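Local coordinates for protein citrate synthase (PDB 2IBP) that probably catalyses the condensation of acetyl-CoA with oxaloacetate and water to give citrate and CoA, the entry step of the tricarboxylic acid cycle, at residues F111-A116 with A239-L244; Y164-S169 with Y360-P365. One frame throughout, in Å; residues are numbered along the deposited sequence.

Overall arrangement
Going from the N terminus, the chain passes first through 111-116 on helix 109-123, then 164-169 at the end of helix 141-169. Next comes 239-244 on helix 233-244, where it returns to the first segment and contact 1 closes a mostly helical loop of 122 residues. It then runs on to 360-365, at the start of helix 363-382, and contact 2 closes a second loop of 190 residues. Because the segments alternate, the two loops cross. The contacts lie about 13 Å apart, centre to centre, and touch: A112 packs on H165, L244 on T364 and L113 on P365. Together they knit four helices of the largely helical subunit, contact 1 beside the second subunit.

Contact 1. Residues F111-A116 with A239-L244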
loop_
_atom_site.group_PDB
_atom_site.type_symbol
_atom_site.label_atom_id
_atom_site.label_comp_id
_atom_site.label_asym_id
_atom_site.label_seq_id
_atom_site.Cartn_x
_atom_site.Cartn_y
_atom_site.Cartn_z
ATOM N N PHE A 111 6.878 11.444 -0.197
ATOM C CA PHE A 111 6.133 11.417 1.068
ATOM C C PHE A 111 4.957 12.387 0.967
ATOM O O PHE A 111 3.855 12.115 1.444
ATOM C CB PHE A 111 7.019 11.816 2.236
ATOM C CG PHE A 111 7.960 10.738 2.676
ATOM C CD1 PHE A 111 7.474 9.604 3.312
ATOM C CD2 PHE A 111 9.322 10.904 2.560
ATOM C CE1 PHE A 111 8.333 8.630 3.785
ATOM C CE2 PHE A 111 10.183 9.926 3.012
ATOM C CZ PHE A 111 9.688 8.792 3.625
ATOM N N ALA A 112 5.213 13.551 0.372
ATOM C CA ALA A 112 4.181 14.562 0.185
ATOM C C ALA A 112 3.078 14.015 -0.695
ATOM O O ALA A 112 1.902 14.275 -0.433
ATOM C CB ALA A 112 4.765 15.842 -0.426
ATOM N N LEU A 113 3.443 13.299 -1.762
ATOM C CA LEU A 113 2.434 12.703 -2.641
ATOM C C LEU A 113 1.573 11.729 -1.858
ATOM O O LEU A 113 0.349 11.760 -1.973
ATOM C CB LEU A 113 3.042 11.970 -3.829
ATOM C CG LEU A 113 3.162 12.800 -5.106
ATOM C CD1 LEU A 113 4.095 13.995 -4.913
ATOM C CD2 LEU A 113 3.637 11.903 -6.235
ATOM N N GLU A 114 2.210 10.826 -1.113
ATOM C CA GLU A 114 1.458 9.829 -0.344
ATOM C C GLU A 114 0.469 10.509 0.585
ATOM O O GLU A 114 -0.713 10.175 0.593
ATOM C CB GLU A 114 2.380 8.980 0.539
ATOM C CG GLU A 114 3.272 8.008 -0.167
ATOM C CD GLU A 114 4.096 7.200 0.817
ATOM O OE1 GLU A 114 3.515 6.649 1.786
ATOM O OE2 GLU A 114 5.329 7.143 0.643
ATOM N N ALA A 115 0.959 11.465 1.372
ATOM C CA ALA A 115 0.124 12.158 2.350
ATOM C C ALA A 115 -0.941 13.043 1.691
ATOM O O ALA A 115 -2.093 13.078 2.120
ATOM C CB ALA A 115 0.995 12.986 3.300
ATOM N N ALA A 116 -0.559 13.734 0.619
ATOM C CA ALA A 116 -1.486 14.615 -0.082
ATOM C C ALA A 116 -2.633 13.844 -0.741
ATOM O O ALA A 116 -3.787 14.274 -0.713
ATOM C CB ALA A 116 -0.730 15.455 -1.138
ATOM N N ALA A 239 -1.097 4.003 -1.619
ATOM C CA ALA A 239 -0.322 2.771 -1.467
ATOM C C ALA A 239 0.548 2.497 -2.694
ATOM O O ALA A 239 1.679 2.089 -2.563
ATOM C CB ALA A 239 -1.236 1.572 -1.182
ATOM N N ALA A 240 0.000 2.704 -3.891
ATOM C CA ALA A 240 0.772 2.546 -5.123
ATOM C C ALA A 240 2.006 3.460 -5.103
ATOM O O ALA A 240 3.113 3.039 -5.444
ATOM C CB ALA A 240 -0.093 2.872 -6.317
ATOM N N ILE A 241 1.802 4.704 -4.672
ATOM C CA ILE A 241 2.889 5.689 -4.531
ATOM C C ILE A 241 3.922 5.215 -3.522
ATOM O O ILE A 241 5.118 5.353 -3.738
ATOM C CB ILE A 241 2.317 7.057 -4.161
ATOM C CG1 ILE A 241 1.490 7.592 -5.335
ATOM C CG2 ILE A 241 3.420 8.049 -3.774
ATOM C CD1 ILE A 241 0.627 8.802 -4.987
ATOM N N ALA A 242 3.445 4.680 -2.405
ATOM C CA ALA A 242 4.344 4.136 -1.379
ATOM C C ALA A 242 5.258 3.088 -1.998
ATOM O O ALA A 242 6.464 3.050 -1.746
ATOM C CB ALA A 242 3.524 3.539 -0.251
ATOM N N ALA A 243 4.704 2.228 -2.831
ATOM C CA ALA A 243 5.520 1.193 -3.457
ATOM C C ALA A 243 6.456 1.804 -4.491
ATOM O O ALA A 243 7.625 1.423 -4.604
ATOM C CB ALA A 243 4.626 0.129 -4.114
ATOM N N LEU A 244 5.916 2.724 -5.281
ATOM C CA LEU A 244 6.670 3.353 -6.356
ATOM C C LEU A 244 7.937 4.045 -5.849
ATOM O O LEU A 244 8.924 4.157 -6.561
ATOM C CB LEU A 244 5.775 4.366 -7.062
ATOM C CG LEU A 244 6.448 5.137 -8.182
ATOM C CD1 LEU A 244 6.901 4.174 -9.241
ATOM C CD2 LEU A 244 5.482 6.148 -8.769
#
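E114 and I241 meet where two helices run nearly antiparallel: the axes of 111-116 and 239-244 approach to 8.9 Å with 167° between their directions. The CA atoms of this pair, 6.1 Å apart, set the register.

The branch methyl CG2 of I241 does most of the touching. It lies anti to its own backbone N (CG1 beside that N, chi1 -67°) and reaches CG of E114 at 3.6 Å and CB of L113 at 3.9 Å. A beta-branched residue suits the place, since a methyl attached directly to CB fills the space between helices without a long chain. The two side chains pass each other pointing opposite ways, and the glutamate meets the isoleucine with its aliphatic CG.

In the citrate synthase fold, helices of this kind from the two subunits form the dimer interface, and this contact lies at it: A239 packs on A239 of the second subunit. The carboxylate of E114 lies alongside A242, with OE1 3.7 Å from the alanine CB. No hydrogen bond joins the two segments; instead OE2 of E114 bonds to S235 of the second subunit, which gives a buried acidic oxygen a polar partner. The small methyl of A242 leaves room for that carboxylate to lie close to the helix. L113 touches I241 through CB, while beyond it the leucine packs on I161 and V162 of helix 141-169.

Contact 2. Residues Y164-S169 with Y360-P365; sequences YHYRFS and YEYFTP. With ACT (acetate ion), chain C.
Y362, by the start of helix 363-382, reaches to the last turns of helix 141-169, spanning a backbone separation of 8.0 Å between its CA and that of Y166. Its hydroxyl meets the rim of the H165 imidazole near the ring plane, and ND1 of H165 and OH of Y362 share a hydrogen bond of 2.6 Å in which either may be the donor. With CG of H165 anti to its backbone N (chi1 -173°), ND1 is brought to this phenol while NE2 bonds to the carbonyl of L104.

Y166 comes over one face of the Y362 ring in a T-shaped stack, its CD1 3.8 Å from CE2 of Y362 and the planes at 89°. Its CB lies over the same ring as a CH-pi contact. The three rings form an aromatic cluster joining the two helices. OG of S169 donates to O of Y166 at 2.7 Å, a bond within the last turn of helix 141-169.

Y360 N holds an oxygen of an acetate, probably from the crystallisation liquor, at 2.9 Å, and the acetate methyl sits over the centre of the Y360 ring. Replacing Y360 by an alanine would probably leave that methyl without its aromatic floor and open a gap against R258 and L261.

Both imidazole nitrogens are thus engaged, which probably fixes the rotation of the H165 ring, and a tyrosine at 362 supplies at once a polar tip for it and a flat face for Y166.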
loop_
_atom_site.group_PDB
_atom_site.type_symbol
_atom_site.label_atom_id
_atom_site.label_comp_id
_atom_site.label_asym_id
_atom_site.label_seq_id
_atom_site.Cartn_x
_atom_site.Cartn_y
_atom_site.Cartn_z
ATOM N N TYR A 164 2.782 21.830 -6.584
ATOM C CA TYR A 164 2.661 22.614 -5.360
ATOM C C TYR A 164 3.794 22.273 -4.406
ATOM O O TYR A 164 4.398 23.148 -3.812
ATOM C CB TYR A 164 1.336 22.342 -4.670
ATOM C CG TYR A 164 0.142 23.077 -5.238
ATOM C CD1 TYR A 164 0.186 23.660 -6.493
ATOM C CD2 TYR A 164 -1.076 23.079 -4.562
ATOM C CE1 TYR A 164 -0.916 24.336 -7.015
ATOM C CE2 TYR A 164 -2.192 23.718 -5.094
ATOM C CZ TYR A 164 -2.103 24.333 -6.332
ATOM O OH TYR A 164 -3.210 24.948 -6.900
ATOM N N HIS A 165 4.135 20.993 -4.343
ATOM C CA HIS A 165 5.239 20.607 -3.495
ATOM C C HIS A 165 6.527 21.236 -4.006
ATOM O O HIS A 165 7.323 21.773 -3.222
ATOM C CB HIS A 165 5.397 19.111 -3.431
ATOM C CG HIS A 165 6.416 18.689 -2.434
ATOM N ND1 HIS A 165 7.743 18.546 -2.762
ATOM C CD2 HIS A 165 6.337 18.537 -1.091
ATOM C CE1 HIS A 165 8.430 18.242 -1.674
ATOM N NE2 HIS A 165 7.601 18.236 -0.645
ATOM N N TYR A 166 6.740 21.174 -5.317
ATOM C CA TYR A 166 7.940 21.776 -5.900
ATOM C C TYR A 166 8.045 23.240 -5.496
ATOM O O TYR A 166 9.077 23.679 -5.007
ATOM C CB TYR A 166 7.977 21.620 -7.407
ATOM C CG TYR A 166 9.093 22.410 -8.034
ATOM C CD1 TYR A 166 10.408 22.010 -7.881
ATOM C CD2 TYR A 166 8.836 23.599 -8.708
ATOM C CE1 TYR A 166 11.442 22.761 -8.401
ATOM C CE2 TYR A 166 9.858 24.330 -9.271
ATOM C CZ TYR A 166 11.157 23.927 -9.088
ATOM O OH TYR A 166 12.180 24.684 -9.640
ATOM N N ARG A 167 6.976 23.990 -5.715
ATOM C CA ARG A 167 6.951 25.411 -5.381
ATOM C C ARG A 167 7.239 25.638 -3.905
ATOM O O ARG A 167 8.080 26.456 -3.558
ATOM C CB ARG A 167 5.594 26.006 -5.740
ATOM C CG ARG A 167 5.237 25.893 -7.206
ATOM C CD ARG A 167 6.109 26.735 -8.100
ATOM N NE ARG A 167 5.955 28.171 -7.845
ATOM C CZ ARG A 167 6.545 29.098 -8.592
ATOM N NH1 ARG A 167 7.290 28.740 -9.630
ATOM N NH2 ARG A 167 6.375 30.371 -8.309
ATOM N N PHE A 168 6.507 24.948 -3.034
ATOM C CA PHE A 168 6.735 25.103 -1.610
ATOM C C PHE A 168 8.144 24.700 -1.198
ATOM O O PHE A 168 8.719 25.320 -0.306
ATOM C CB PHE A 168 5.733 24.323 -0.770
ATOM C CG PHE A 168 4.336 24.865 -0.801
ATOM C CD1 PHE A 168 4.082 26.209 -0.599
ATOM C CD2 PHE A 168 3.270 23.994 -0.786
ATOM C CE1 PHE A 168 2.781 26.683 -0.535
ATOM C CE2 PHE A 168 1.964 24.460 -0.737
ATOM C CZ PHE A 168 1.726 25.801 -0.568
ATOM N N SER A 169 8.692 23.660 -1.827
ATOM C CA SER A 169 10.033 23.176 -1.461
ATOM C C SER A 169 11.096 24.236 -1.755
ATOM O O SER A 169 12.161 24.251 -1.134
ATOM C CB SER A 169 10.374 21.870 -2.193
ATOM O OG SER A 169 10.680 22.107 -3.550
ATOM N N TYR A 360 15.883 16.065 -9.908
ATOM C CA TYR A 360 15.859 14.612 -9.948
ATOM C C TYR A 360 14.767 14.008 -9.075
ATOM O O TYR A 360 14.149 12.998 -9.451
ATOM C CB TYR A 360 17.176 14.046 -9.425
ATOM C CG TYR A 360 18.370 14.305 -10.298
ATOM C CD1 TYR A 360 18.400 13.847 -11.605
ATOM C CD2 TYR A 360 19.527 14.843 -9.764
ATOM C CE1 TYR A 360 19.532 14.000 -12.394
ATOM C CE2 TYR A 360 20.665 15.006 -10.547
ATOM C CZ TYR A 360 20.662 14.576 -11.853
ATOM O OH TYR A 360 21.787 14.746 -12.645
ATOM N N GLU A 361 14.586 14.565 -7.887
ATOM C CA GLU A 361 13.626 14.027 -6.933
ATOM C C GLU A 361 12.179 14.127 -7.415
ATOM O O GLU A 361 11.293 13.514 -6.823
ATOM C CB GLU A 361 13.792 14.665 -5.553
ATOM C CG GLU A 361 13.579 16.175 -5.481
ATOM C CD GLU A 361 14.825 17.029 -5.772
ATOM O OE1 GLU A 361 15.844 16.538 -6.311
ATOM O OE2 GLU A 361 14.765 18.233 -5.433
ATOM N N TYR A 362 11.954 14.881 -8.493
ATOM C CA TYR A 362 10.606 14.993 -9.088
ATOM C C TYR A 362 10.403 14.039 -10.262
ATOM O O TYR A 362 9.306 13.943 -10.805
ATOM C CB TYR A 362 10.243 16.434 -9.445
ATOM C CG TYR A 362 10.032 17.271 -8.210
ATOM C CD1 TYR A 362 8.788 17.302 -7.566
ATOM C CD2 TYR A 362 11.100 17.871 -7.568
ATOM C CE1 TYR A 362 8.613 17.977 -6.397
ATOM C CE2 TYR A 362 10.938 18.528 -6.375
ATOM C CZ TYR A 362 9.695 18.558 -5.767
ATOM O OH TYR A 362 9.530 19.209 -4.562
ATOM N N PHE A 363 11.440 13.299 -10.650
ATOM C CA PHE A 363 11.315 12.352 -11.763
ATOM C C PHE A 363 10.273 11.282 -11.456
ATOM O O PHE A 363 9.387 11.003 -12.282
ATOM C CB PHE A 363 12.663 11.666 -12.064
ATOM C CG PHE A 363 13.647 12.525 -12.828
ATOM C CD1 PHE A 363 13.602 13.914 -12.769
ATOM C CD2 PHE A 363 14.728 11.925 -13.477
ATOM C CE1 PHE A 363 14.550 14.691 -13.448
ATOM C CE2 PHE A 363 15.665 12.698 -14.146
ATOM C CZ PHE A 363 15.572 14.072 -14.129
ATOM N N THR A 364 10.387 10.653 -10.290
ATOM C CA THR A 364 9.434 9.594 -9.926
ATOM C C THR A 364 8.029 10.152 -9.695
ATOM O O THR A 364 7.063 9.555 -10.152
ATOM C CB THR A 364 9.960 8.725 -8.795
ATOM O OG1 THR A 364 11.203 8.140 -9.229
ATOM C CG2 THR A 364 8.953 7.611 -8.488
ATOM N N PRO A 365 7.911 11.321 -9.038
ATOM C CA PRO A 365 6.595 11.947 -8.975
ATOM C C PRO A 365 5.945 12.140 -10.354
ATOM O O PRO A 365 4.745 11.922 -10.510
ATOM C CB PRO A 365 6.882 13.273 -8.289
ATOM C CG PRO A 365 7.948 12.897 -7.299
ATOM C CD PRO A 365 8.827 11.915 -8.038
HETATM C C ACT C . 18.986 18.131 -10.108
HETATM O O ACT C . 18.128 17.769 -9.263
HETATM O OXT ACT C . 20.058 18.592 -9.649
HETATM C CH3 ACT C . 18.762 18.007 -11.589
#